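Local coordinates for DUF1987 domain-containing protein (Pseudomonas aeruginosa, PDB 6K4F) that probably acts as the phosphorylatable regulatory protein of the SiaABC threonine phosphorylation pathway, which controls biofilm formation in response to carbon availability, at residues L26-D31 with L63-L68. Sequence-based numbering, arbitrary orientation.
Sequences LSMQGD and LRLLYL
Met-28, Gly-30, Arg-64 and Leu-66 join two parallel strands through alternating backbone hydrogen bonds: Arg-64 N to Met-28 O (2.7 Å), Gly-30 N to Arg-64 O (3.0 Å) and Leu-66 N to Gly-30 O (2.8 Å). Gly-30, where the first strand turns a corner, has a positive phi (118°) that suits glycine, since a CB would jam against the preceding carbonyl. Past the corner a side chain takes over from the backbone. With CG anti to its carbonyl carbon (chi1 -63°), Asp-31 brings a short carboxylate to a backbone N-H: OD2 accepts Tyr-67 N at 2.6 Å through its anti lone pair, in a bent bond (147° at the hydrogen).

Apolar contacts fill the buried face. Unbranched Met-28 runs extended beside Leu-63, its CG 3.7 Å from Leu-63 CD2, while its CB meets Leu-65 CD2; Met-76 of helix 70-88 packs over all three. On the other face, long polar chains suit the more exposed setting: Gln-29 CG lies against Arg-64 CB (4.1 Å). Gln-29 NE2 also hydrogen-bonds Gln-18, and Arg-64 NH1 forms a salt bridge with Asp-62.

Strands 25-29 and 59-68, linked through helix 37-53, make a beta-alpha-beta crossover central to the mixed sheet of the SiaC fold.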
# COMPACT_ATOMS: atom_id res chain seq x y z
N LEU A 26 1.92 -7.09 0.65
CA LEU A 26 2.63 -5.91 0.19
C LEU A 26 2.92 -5.04 1.41
O LEU A 26 1.99 -4.62 2.12
CB LEU A 26 1.81 -5.15 -0.86
CG LEU A 26 2.45 -3.86 -1.36
CD1 LEU A 26 3.78 -4.20 -2.05
CD2 LEU A 26 1.50 -3.18 -2.33
N SER A 27 4.20 -4.79 1.66
CA SER A 27 4.67 -4.06 2.83
C SER A 27 5.43 -2.82 2.40
O SER A 27 6.16 -2.85 1.40
CB SER A 27 5.60 -4.94 3.69
OG SER A 27 4.92 -6.13 4.11
N MET A 28 5.28 -1.72 3.15
CA MET A 28 6.04 -0.50 2.92
C MET A 28 6.45 0.15 4.24
O MET A 28 5.64 0.25 5.16
CB MET A 28 5.24 0.53 2.13
CG MET A 28 4.56 -0.01 0.94
SD MET A 28 3.78 1.33 0.03
CE MET A 28 2.70 0.38 -1.01
N GLN A 29 7.67 0.67 4.29
CA GLN A 29 8.19 1.32 5.48
C GLN A 29 8.96 2.57 5.09
O GLN A 29 9.79 2.52 4.18
CB GLN A 29 9.12 0.38 6.27
CG GLN A 29 8.57 -1.00 6.52
CD GLN A 29 8.91 -1.99 5.41
OE1 GLN A 29 9.99 -1.93 4.81
NE2 GLN A 29 8.01 -2.93 5.16
N GLY A 30 8.71 3.67 5.80
CA GLY A 30 9.53 4.87 5.72
C GLY A 30 8.75 6.07 5.22
O GLY A 30 7.51 6.09 5.19
N ASP A 31 9.49 7.09 4.83
CA ASP A 31 8.87 8.25 4.21
C ASP A 31 8.83 8.12 2.71
O ASP A 31 9.56 7.34 2.10
CB ASP A 31 9.62 9.53 4.46
CG ASP A 31 9.68 9.87 5.83
OD1 ASP A 31 10.83 9.93 6.22
OD2 ASP A 31 8.67 10.15 6.54
N LEU A 63 1.53 -1.46 6.25
CA LEU A 63 2.13 -0.16 6.01
C LEU A 63 2.72 0.42 7.29
O LEU A 63 2.07 0.45 8.34
CB LEU A 63 1.11 0.79 5.41
CG LEU A 63 0.44 0.32 4.12
CD1 LEU A 63 -0.52 1.41 3.60
CD2 LEU A 63 1.49 -0.03 3.05
N ARG A 64 3.97 0.87 7.19
CA ARG A 64 4.66 1.62 8.23
C ARG A 64 5.22 2.89 7.63
O ARG A 64 6.41 3.20 7.72
CB ARG A 64 5.77 0.79 8.87
CG ARG A 64 5.26 -0.49 9.49
CD ARG A 64 6.38 -1.32 10.08
NE ARG A 64 5.93 -2.00 11.29
CZ ARG A 64 5.43 -3.23 11.32
NH1 ARG A 64 5.31 -3.92 10.19
NH2 ARG A 64 5.04 -3.76 12.47
N LEU A 65 4.32 3.64 6.98
CA LEU A 65 4.69 4.86 6.29
C LEU A 65 4.66 6.02 7.26
O LEU A 65 3.80 6.09 8.14
CB LEU A 65 3.72 5.13 5.13
CG LEU A 65 3.74 4.06 4.03
CD1 LEU A 65 2.59 4.23 3.07
CD2 LEU A 65 5.06 4.09 3.27
N LEU A 66 5.61 6.93 7.09
CA LEU A 66 5.68 8.15 7.88
C LEU A 66 5.20 9.31 7.01
O LEU A 66 4.03 9.35 6.63
CB LEU A 66 7.10 8.37 8.39
CG LEU A 66 7.76 7.20 9.12
CD1 LEU A 66 9.21 7.52 9.43
CD2 LEU A 66 7.02 6.83 10.41
N TYR A 67 6.08 10.24 6.66
CA TYR A 67 5.68 11.36 5.83
C TYR A 67 5.37 10.90 4.40
O TYR A 67 6.08 10.07 3.83
CB TYR A 67 6.77 12.42 5.80
CG TYR A 67 6.38 13.66 5.03
CD1 TYR A 67 5.42 14.53 5.53
CD2 TYR A 67 6.96 13.94 3.81
CE1 TYR A 67 5.05 15.65 4.82
CE2 TYR A 67 6.60 15.07 3.09
CZ TYR A 67 5.65 15.92 3.60
OH TYR A 67 5.28 17.05 2.89
N LEU A 68 4.28 11.43 3.83
CA LEU A 68 3.96 11.21 2.42
C LEU A 68 3.74 12.57 1.77
O LEU A 68 2.93 13.36 2.26
CB LEU A 68 2.71 10.35 2.24
CG LEU A 68 2.63 8.89 2.66
CD1 LEU A 68 1.38 8.26 2.05
CD2 LEU A 68 3.87 8.13 2.21
O HOH W 1 5.66 -2.86 6.90